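Local coordinates for type C neurotoxin (Clostridium botulinum, PDB 3PME), which probably binds gangliosides and phospholipid at nerve-cell membranes as the receptor-binding domain of a mosaic C/D botulinum neurotoxin, at residues W111-F125 with I145-I157. Sequence-based numbering, arbitrary orientation.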
ATOM      1  N   TRP A 111     -12.973 -15.826   3.720  1.00 18.83           N
ATOM      2  CA  TRP A 111     -12.478 -16.690   4.782  1.00 19.31           C
ATOM      3  C   TRP A 111     -13.560 -17.695   5.106  1.00 19.33           C
ATOM      4  O   TRP A 111     -14.705 -17.324   5.348  1.00 20.32           O
ATOM      5  CB  TRP A 111     -12.140 -15.869   6.024  1.00 20.05           C
ATOM      6  CG  TRP A 111     -11.915 -16.694   7.274  1.00 20.72           C
ATOM      7  CD1 TRP A 111     -12.861 -17.092   8.171  1.00 22.87           C
ATOM      8  CD2 TRP A 111     -10.667 -17.186   7.763  1.00 25.19           C
ATOM      9  NE1 TRP A 111     -12.278 -17.811   9.191  1.00 24.41           N
ATOM     10  CE2 TRP A 111     -10.931 -17.880   8.963  1.00 23.63           C
ATOM     11  CE3 TRP A 111      -9.350 -17.101   7.308  1.00 24.01           C
ATOM     12  CZ2 TRP A 111      -9.925 -18.494   9.708  1.00 26.95           C
ATOM     13  CZ3 TRP A 111      -8.348 -17.711   8.058  1.00 26.44           C
ATOM     14  CH2 TRP A 111      -8.643 -18.390   9.243  1.00 24.99           C
ATOM     15  N   ILE A 112     -13.188 -18.968   5.091  1.00 18.31           N
ATOM     16  CA  ILE A 112     -14.150 -20.050   5.206  1.00 18.99           C
ATOM     17  C   ILE A 112     -13.811 -20.924   6.400  1.00 18.14           C
ATOM     18  O   ILE A 112     -12.650 -21.278   6.600  1.00 20.27           O
ATOM     19  CB  ILE A 112     -14.120 -20.914   3.928  1.00 20.22           C
ATOM     20  CG1 ILE A 112     -14.645 -20.111   2.733  1.00 23.93           C
ATOM     21  CG2 ILE A 112     -14.919 -22.217   4.129  1.00 23.95           C
ATOM     22  CD1 ILE A 112     -16.131 -20.193   2.564  1.00 33.45           C
ATOM     23  N   LEU A 113     -14.831 -21.261   7.184  1.00 18.53           N
ATOM     24  CA  LEU A 113     -14.702 -22.184   8.307  1.00 20.33           C
ATOM     25  C   LEU A 113     -15.698 -23.302   8.076  1.00 20.34           C
ATOM     26  O   LEU A 113     -16.887 -23.045   7.870  1.00 21.07           O
ATOM     27  CB  LEU A 113     -15.008 -21.494   9.641  1.00 20.76           C
ATOM     28  CG  LEU A 113     -14.764 -22.349  10.892  1.00 21.25           C
ATOM     29  CD1 LEU A 113     -13.273 -22.639  11.061  1.00 20.08           C
ATOM     30  CD2 LEU A 113     -15.305 -21.662  12.160  1.00 20.40           C
ATOM     31  N   GLN A 114     -15.220 -24.545   8.103  1.00 19.44           N
ATOM     32  CA  GLN A 114     -16.047 -25.670   7.675  1.00 21.54           C
ATOM     33  C   GLN A 114     -16.063 -26.788   8.706  1.00 20.46           C
ATOM     34  O   GLN A 114     -15.009 -27.228   9.177  1.00 20.57           O
ATOM     35  CB  GLN A 114     -15.541 -26.183   6.334  1.00 23.53           C
ATOM     36  CG  GLN A 114     -16.337 -27.322   5.748  1.00 25.39           C
ATOM     37  CD  GLN A 114     -16.029 -27.481   4.281  1.00 29.37           C
ATOM     38  OE1 GLN A 114     -16.304 -26.580   3.484  1.00 32.41           O
ATOM     39  NE2 GLN A 114     -15.441 -28.608   3.915  1.00 30.78           N
ATOM     40  N   ASP A 115     -17.268 -27.248   9.052  1.00 19.75           N
ATOM     41  CA  ASP A 115     -17.422 -28.290  10.065  1.00 20.35           C
ATOM     42  C   ASP A 115     -17.332 -29.708   9.502  1.00 24.20           C
ATOM     43  O   ASP A 115     -17.131 -29.915   8.298  1.00 22.48           O
ATOM     44  CB  ASP A 115     -18.697 -28.075  10.906  1.00 23.36           C
ATOM     45  CG  ASP A 115     -20.005 -28.418  10.164  1.00 23.78           C
ATOM     46  OD1 ASP A 115     -20.006 -29.122   9.137  1.00 23.08           O
ATOM     47  OD2 ASP A 115     -21.072 -28.003  10.674  1.00 24.59           O
ATOM     48  N   ILE A 116     -17.493 -30.688  10.385  1.00 22.35           N
ATOM     49  CA  ILE A 116     -17.257 -32.073   9.993  1.00 22.07           C
ATOM     50  C   ILE A 116     -18.354 -32.665   9.099  1.00 28.79           C
ATOM     51  O   ILE A 116     -18.200 -33.772   8.573  1.00 29.81           O
ATOM     52  CB  ILE A 116     -16.959 -32.967  11.223  1.00 23.55           C
ATOM     53  CG1 ILE A 116     -17.988 -32.738  12.334  1.00 23.56           C
ATOM     54  CG2 ILE A 116     -15.567 -32.666  11.759  1.00 22.73           C
ATOM     55  CD1 ILE A 116     -19.364 -33.330  12.050  1.00 23.46           C
ATOM     56  N   ASN A 117     -19.435 -31.914   8.905  1.00 25.19           N
ATOM     57  CA  ASN A 117     -20.478 -32.296   7.952  1.00 26.18           C
ATOM     58  C   ASN A 117     -20.361 -31.536   6.631  1.00 29.13           C
ATOM     59  O   ASN A 117     -21.269 -31.573   5.801  1.00 30.78           O
ATOM     60  CB  ASN A 117     -21.864 -32.081   8.561  1.00 27.78           C
ATOM     61  CG  ASN A 117     -22.136 -33.018   9.712  1.00 27.46           C
ATOM     62  OD1 ASN A 117     -22.636 -32.611  10.757  1.00 29.95           O
ATOM     63  ND2 ASN A 117     -21.774 -34.280   9.536  1.00 26.68           N
ATOM     64  N   ARG A 118     -19.246 -30.832   6.456  1.00 26.19           N
ATOM     65  CA  ARG A 118     -19.010 -30.029   5.260  1.00 26.64           C
ATOM     66  C   ARG A 118     -19.907 -28.791   5.162  1.00 26.95           C
ATOM     67  O   ARG A 118     -19.960 -28.142   4.121  1.00 29.04           O
ATOM     68  CB  ARG A 118     -19.124 -30.887   4.000  1.00 31.40           C
ATOM     69  CG  ARG A 118     -18.064 -31.975   3.927  1.00 37.34           C
ATOM     70  CD  ARG A 118     -18.138 -32.759   2.626  1.00 43.35           C
ATOM     71  NE  ARG A 118     -16.808 -33.182   2.192  1.00 51.67           N
ATOM     72  CZ  ARG A 118     -15.944 -32.390   1.564  1.00 49.32           C
ATOM     73  NH1 ARG A 118     -16.272 -31.131   1.298  1.00 50.15           N
ATOM     74  NH2 ARG A 118     -14.750 -32.849   1.207  1.00 51.63           N
ATOM     75  N   LYS A 119     -20.602 -28.460   6.244  1.00 25.09           N
ATOM     76  CA  LYS A 119     -21.321 -27.193   6.313  1.00 24.01           C
ATOM     77  C   LYS A 119     -20.299 -26.092   6.581  1.00 24.23           C
ATOM     78  O   LYS A 119     -19.365 -26.282   7.361  1.00 23.51           O
ATOM     79  CB  LYS A 119     -22.376 -27.247   7.419  1.00 24.88           C
ATOM     80  CG  LYS A 119     -23.133 -25.950   7.656  1.00 30.41           C
ATOM     81  CD  LYS A 119     -24.108 -26.077   8.831  1.00 33.44           C
ATOM     82  CE  LYS A 119     -24.762 -24.738   9.154  1.00 37.85           C
ATOM     83  NZ  LYS A 119     -25.566 -24.789  10.411  1.00 46.59           N
ATOM     84  N   TYR A 120     -20.442 -24.945   5.933  1.00 22.89           N
ATOM     85  CA  TYR A 120     -19.464 -23.887   6.145  1.00 23.36           C
ATOM     86  C   TYR A 120     -20.096 -22.511   6.318  1.00 23.25           C
ATOM     87  O   TYR A 120     -21.261 -22.287   5.966  1.00 24.36           O
ATOM     88  CB  TYR A 120     -18.431 -23.848   5.016  1.00 24.04           C
ATOM     89  CG  TYR A 120     -18.990 -23.379   3.700  1.00 26.20           C
ATOM     90  CD1 TYR A 120     -19.605 -24.266   2.829  1.00 30.71           C
ATOM     91  CD2 TYR A 120     -18.907 -22.045   3.332  1.00 30.45           C
ATOM     92  CE1 TYR A 120     -20.119 -23.839   1.625  1.00 33.44           C
ATOM     93  CE2 TYR A 120     -19.410 -21.608   2.122  1.00 33.42           C
ATOM     94  CZ  TYR A 120     -20.016 -22.510   1.278  1.00 36.36           C
ATOM     95  OH  TYR A 120     -20.532 -22.081   0.078  1.00 46.42           O
ATOM     96  N   LYS A 121     -19.324 -21.612   6.909  1.00 19.97           N
ATOM     97  CA  LYS A 121     -19.685 -20.197   7.006  1.00 23.30           C
ATOM     98  C   LYS A 121     -18.538 -19.409   6.405  1.00 23.21           C
ATOM     99  O   LYS A 121     -17.398 -19.870   6.408  1.00 21.89           O
ATOM    100  CB  LYS A 121     -19.884 -19.774   8.464  1.00 22.15           C
ATOM    101  CG  LYS A 121     -20.993 -20.518   9.191  1.00 24.17           C
ATOM    102  CD  LYS A 121     -22.333 -20.302   8.508  1.00 25.94           C
ATOM    103  CE  LYS A 121     -23.480 -20.838   9.357  1.00 32.75           C
ATOM    104  NZ  LYS A 121     -23.884 -19.852  10.403  1.00 34.36           N
ATOM    105  N   SER A 122     -18.829 -18.227   5.883  1.00 21.35           N
ATOM    106  CA  SER A 122     -17.776 -17.431   5.261  1.00 19.52           C
ATOM    107  C   SER A 122     -17.866 -15.951   5.605  1.00 22.51           C
ATOM    108  O   SER A 122     -18.943 -15.418   5.902  1.00 23.86           O
ATOM    109  CB  SER A 122     -17.801 -17.615   3.743  1.00 23.21           C
ATOM    110  OG  SER A 122     -19.004 -17.125   3.197  1.00 32.66           O
ATOM    111  N   LEU A 123     -16.708 -15.297   5.579  1.00 20.35           N
ATOM    112  CA  LEU A 123     -16.616 -13.845   5.627  1.00 20.76           C
ATOM    113  C   LEU A 123     -16.113 -13.439   4.259  1.00 18.99           C
ATOM    114  O   LEU A 123     -15.145 -14.005   3.770  1.00 21.16           O
ATOM    115  CB  LEU A 123     -15.606 -13.409   6.683  1.00 20.20           C
ATOM    116  CG  LEU A 123     -15.982 -13.731   8.131  1.00 18.86           C
ATOM    117  CD1 LEU A 123     -14.729 -13.649   9.006  1.00 21.17           C
ATOM    118  CD2 LEU A 123     -17.050 -12.738   8.584  1.00 20.51           C
ATOM    119  N   ILE A 124     -16.774 -12.465   3.650  1.00 20.26           N
ATOM    120  CA  ILE A 124     -16.437 -12.054   2.298  1.00 22.18           C
ATOM    121  C   ILE A 124     -16.229 -10.550   2.265  1.00 22.31           C
ATOM    122  O   ILE A 124     -17.026  -9.789   2.812  1.00 24.41           O
ATOM    123  CB  ILE A 124     -17.540 -12.460   1.305  1.00 23.56           C
ATOM    124  CG1 ILE A 124     -17.796 -13.967   1.380  1.00 28.35           C
ATOM    125  CG2 ILE A 124     -17.133 -12.095  -0.124  1.00 24.66           C
ATOM    126  CD1 ILE A 124     -19.074 -14.411   0.666  1.00 32.68           C
ATOM    127  N   PHE A 125     -15.143 -10.119   1.639  1.00 20.06           N
ATOM    128  CA  PHE A 125     -14.876  -8.695   1.506  1.00 21.18           C
ATOM    129  C   PHE A 125     -14.508  -8.360   0.065  1.00 20.81           C
ATOM    130  O   PHE A 125     -13.558  -8.921  -0.501  1.00 19.84           O
ATOM    131  CB  PHE A 125     -13.748  -8.271   2.447  1.00 20.61           C
ATOM    132  CG  PHE A 125     -13.373  -6.821   2.341  1.00 20.60           C
ATOM    133  CD1 PHE A 125     -14.246  -5.831   2.774  1.00 22.70           C
ATOM    134  CD2 PHE A 125     -12.151  -6.442   1.797  1.00 23.13           C
ATOM    135  CE1 PHE A 125     -13.898  -4.496   2.685  1.00 21.58           C
ATOM    136  CE2 PHE A 125     -11.805  -5.095   1.687  1.00 22.69           C
ATOM    137  CZ  PHE A 125     -12.676  -4.125   2.129  1.00 20.96           C
ATOM    138  N   ILE A 145      -8.754 -11.734  11.051  1.00 17.67           N
ATOM    139  CA  ILE A 145      -9.937 -12.548  11.298  1.00 17.02           C
ATOM    140  C   ILE A 145      -9.926 -12.955  12.763  1.00 19.50           C
ATOM    141  O   ILE A 145      -8.932 -13.510  13.228  1.00 22.03           O
ATOM    142  CB  ILE A 145      -9.914 -13.850  10.479  1.00 20.77           C
ATOM    143  CG1 ILE A 145      -9.623 -13.587   9.000  1.00 27.11           C
ATOM    144  CG2 ILE A 145     -11.239 -14.611  10.657  1.00 22.38           C
ATOM    145  CD1 ILE A 145     -10.670 -12.810   8.337  1.00 27.46           C
ATOM    146  N   THR A 146     -11.010 -12.681  13.493  1.00 19.45           N
ATOM    147  CA  THR A 146     -11.140 -13.245  14.844  1.00 19.65           C
ATOM    148  C   THR A 146     -12.217 -14.328  14.821  1.00 20.36           C
ATOM    149  O   THR A 146     -13.201 -14.232  14.077  1.00 20.75           O
ATOM    150  CB  THR A 146     -11.443 -12.180  15.933  1.00 20.32           C
ATOM    151  OG1 THR A 146     -12.742 -11.606  15.715  1.00 23.25           O
ATOM    152  CG2 THR A 146     -10.390 -11.068  15.928  1.00 24.33           C
ATOM    153  N   ASN A 147     -12.004 -15.369  15.618  1.00 20.95           N
ATOM    154  CA  ASN A 147     -12.931 -16.496  15.668  1.00 20.90           C
ATOM    155  C   ASN A 147     -13.251 -16.817  17.107  1.00 22.98           C
ATOM    156  O   ASN A 147     -12.358 -16.940  17.927  1.00 22.05           O
ATOM    157  CB  ASN A 147     -12.305 -17.738  15.030  1.00 24.55           C
ATOM    158  CG  ASN A 147     -11.893 -17.519  13.585  1.00 25.64           C
ATOM    159  OD1 ASN A 147     -12.720 -17.553  12.678  1.00 27.15           O
ATOM    160  ND2 ASN A 147     -10.601 -17.310  13.367  1.00 26.83           N
ATOM    161  N   ASN A 148     -14.533 -16.952  17.415  1.00 23.91           N
ATOM    162  CA  ASN A 148     -14.913 -17.432  18.731  1.00 24.37           C
ATOM    163  C   ASN A 148     -16.053 -18.430  18.613  1.00 23.43           C
ATOM    164  O   ASN A 148     -17.139 -18.111  18.125  1.00 25.72           O
ATOM    165  CB  ASN A 148     -15.277 -16.280  19.673  1.00 25.90           C
ATOM    166  CG  ASN A 148     -15.239 -16.693  21.129  1.00 29.79           C
ATOM    167  OD1 ASN A 148     -15.804 -17.719  21.510  1.00 27.99           O
ATOM    168  ND2 ASN A 148     -14.563 -15.901  21.954  1.00 29.30           N
ATOM    169  N   ILE A 149     -15.772 -19.649  19.042  1.00 27.56           N
ATOM    170  CA  ILE A 149     -16.725 -20.743  18.924  1.00 29.17           C
ATOM    171  C   ILE A 149     -18.009 -20.455  19.700  1.00 32.13           C
ATOM    172  O   ILE A 149     -19.039 -21.088  19.466  1.00 31.60           O
ATOM    173  CB  ILE A 149     -16.087 -22.068  19.386  1.00 32.09           C
ATOM    174  CG1 ILE A 149     -16.842 -23.255  18.792  1.00 38.44           C
ATOM    175  CG2 ILE A 149     -16.002 -22.126  20.898  1.00 30.48           C
ATOM    176  CD1 ILE A 149     -16.898 -23.216  17.279  1.00 41.87           C
ATOM    177  N   MET A 150     -17.953 -19.474  20.596  1.00 28.11           N
ATOM    178  CA  MET A 150     -19.124 -19.084  21.375  1.00 30.23           C
ATOM    179  C   MET A 150     -20.022 -18.117  20.623  1.00 32.66           C
ATOM    180  O   MET A 150     -21.102 -17.767  21.099  1.00 30.67           O
ATOM    181  CB  MET A 150     -18.708 -18.468  22.712  1.00 32.97           C
ATOM    182  CG  MET A 150     -18.240 -19.492  23.734  1.00 39.82           C
ATOM    183  SD  MET A 150     -17.618 -18.723  25.241  1.00 54.57           S
ATOM    184  CE  MET A 150     -16.165 -17.881  24.612  1.00 45.85           C
ATOM    185  N   GLY A 151     -19.591 -17.675  19.447  1.00 26.76           N
ATOM    186  CA  GLY A 151     -20.410 -16.740  18.708  1.00 28.11           C
ATOM    187  C   GLY A 151     -20.061 -16.579  17.250  1.00 23.94           C
ATOM    188  O   GLY A 151     -20.686 -17.195  16.379  1.00 22.01           O
ATOM    189  N   TYR A 152     -19.060 -15.742  16.984  1.00 24.85           N
ATOM    190  CA  TYR A 152     -18.849 -15.210  15.641  1.00 24.07           C
ATOM    191  C   TYR A 152     -17.418 -15.265  15.161  1.00 21.42           C
ATOM    192  O   TYR A 152     -16.462 -15.281  15.940  1.00 22.12           O
ATOM    193  CB  TYR A 152     -19.331 -13.753  15.574  1.00 23.92           C
ATOM    194  CG  TYR A 152     -20.720 -13.657  16.105  1.00 21.40           C
ATOM    195  CD1 TYR A 152     -20.936 -13.572  17.461  1.00 28.88           C
ATOM    196  CD2 TYR A 152     -21.812 -13.743  15.262  1.00 23.45           C
ATOM    197  CE1 TYR A 152     -22.198 -13.547  17.962  1.00 22.76           C
ATOM    198  CE2 TYR A 152     -23.096 -13.715  15.767  1.00 24.68           C
ATOM    199  CZ  TYR A 152     -23.265 -13.613  17.124  1.00 26.92           C
ATOM    200  OH  TYR A 152     -24.517 -13.585  17.690  1.00 28.14           O
ATOM    201  N   MET A 153     -17.282 -15.288  13.846  1.00 21.06           N
ATOM    202  CA  MET A 153     -16.006 -14.913  13.262  1.00 18.98           C
ATOM    203  C   MET A 153     -16.190 -13.542  12.625  1.00 20.90           C
ATOM    204  O   MET A 153     -17.260 -13.216  12.118  1.00 21.55           O
ATOM    205  CB  MET A 153     -15.518 -15.966  12.284  1.00 21.35           C
ATOM    206  CG  MET A 153     -16.456 -16.278  11.165  1.00 21.61           C
ATOM    207  SD  MET A 153     -15.743 -17.609  10.191  1.00 29.78           S
ATOM    208  CE  MET A 153     -16.945 -17.686   8.875  1.00 26.01           C
ATOM    209  N   LYS A 154     -15.147 -12.724  12.687  1.00 19.12           N
ATOM    210  CA  LYS A 154     -15.250 -11.338  12.285  1.00 17.47           C
ATOM    211  C   LYS A 154     -14.065 -10.987  11.408  1.00 16.68           C
ATOM    212  O   LYS A 154     -12.954 -11.445  11.654  1.00 19.64           O
ATOM    213  CB  LYS A 154     -15.270 -10.426  13.506  1.00 19.80           C
ATOM    214  CG  LYS A 154     -16.582 -10.531  14.307  1.00 22.23           C
ATOM    215  CD  LYS A 154     -16.411 -10.095  15.772  1.00 24.43           C
ATOM    216  CE  LYS A 154     -16.351  -8.584  15.941  1.00 24.49           C
ATOM    217  NZ  LYS A 154     -16.078  -8.205  17.369  1.00 28.83           N
ATOM    218  N   LEU A 155     -14.336 -10.181  10.392  1.00 16.89           N
ATOM    219  CA  LEU A 155     -13.320  -9.762   9.437  1.00 17.47           C
ATOM    220  C   LEU A 155     -13.031  -8.279   9.573  1.00 17.79           C
ATOM    221  O   LEU A 155     -13.934  -7.441   9.443  1.00 18.52           O
ATOM    222  CB  LEU A 155     -13.806 -10.057   8.020  1.00 18.30           C
ATOM    223  CG  LEU A 155     -12.895  -9.545   6.906  1.00 19.51           C
ATOM    224  CD1 LEU A 155     -11.508 -10.122   7.069  1.00 23.41           C
ATOM    225  CD2 LEU A 155     -13.489  -9.951   5.577  1.00 23.12           C
ATOM    226  N   TYR A 156     -11.759  -7.967   9.829  1.00 17.36           N
ATOM    227  CA  TYR A 156     -11.281  -6.592   9.949  1.00 16.54           C
ATOM    228  C   TYR A 156     -10.382  -6.289   8.764  1.00 18.12           C
ATOM    229  O   TYR A 156      -9.583  -7.130   8.372  1.00 18.01           O
ATOM    230  CB  TYR A 156     -10.451  -6.406  11.218  1.00 18.50           C
ATOM    231  CG  TYR A 156     -11.262  -6.500  12.489  1.00 18.49           C
ATOM    232  CD1 TYR A 156     -11.687  -7.732  12.966  1.00 19.58           C
ATOM    233  CD2 TYR A 156     -11.598  -5.363  13.206  1.00 18.64           C
ATOM    234  CE1 TYR A 156     -12.433  -7.828  14.131  1.00 21.80           C
ATOM    235  CE2 TYR A 156     -12.368  -5.452  14.380  1.00 19.51           C
ATOM    236  CZ  TYR A 156     -12.765  -6.696  14.829  1.00 22.06           C
ATOM    237  OH  TYR A 156     -13.527  -6.813  15.983  1.00 23.29           O
ATOM    238  N   ILE A 157     -10.540  -5.093   8.207  1.00 16.31           N
ATOM    239  CA  ILE A 157      -9.668  -4.599   7.132  1.00 16.08           C
ATOM    240  C   ILE A 157      -9.040  -3.295   7.598  1.00 20.09           C
ATOM    241  O   ILE A 157      -9.741  -2.332   7.933  1.00 18.72           O
ATOM    242  CB  ILE A 157     -10.443  -4.364   5.811  1.00 18.00           C
ATOM    243  CG1 ILE A 157     -11.076  -5.664   5.310  1.00 17.27           C
ATOM    244  CG2 ILE A 157      -9.503  -3.744   4.740  1.00 17.21           C
ATOM    245  CD1 ILE A 157     -10.050  -6.746   4.949  1.00 18.10           C
TER
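Two beta hairpins from facing sheets pack through side chains across the core of the N-terminal, concanavalin-like beta sandwich, where Trp111, Leu123 and Phe125 meet Ile145, Met153, Leu155 and Ile157. The strand segments 120-125 and 152-157 run 15° from parallel, their axes approaching to 7.6 Å. Ile145 lays CG2 over one face of the Trp111 indole, 3.6 Å from the centroid of the five-membered ring. In the plane of that indole, Met153 SD meets the edge at Trp111 CD1, 3.6 Å away, a Met-aromatic contact. With CG held between its backbone N and carbonyl carbon (chi1 57°), the otherwise extended Met153 chain carries CE to 3.3 Å from Lys121 O. Leu123 runs antiparallel to Met153, with CD1 against Met153 CG and 3.8 Å from Leu155 CB. Farther along, Ile157 CG1 sits above the centre of the Phe125 ring, 3.6 Å from its centroid, while Leu155 CD2 abuts Phe125 CB. The Asn147 amide, its plane turned 30° from the indole, puts OD1 3.5 Å from Trp111 NE1, not a hydrogen bond; its ND2 is hydrogen-bonded to Ser69 OG. With no hydrogen bond between the hairpins, the layers meet through shape fit, dispersion, CH-pi and sulfur-aromatic contacts.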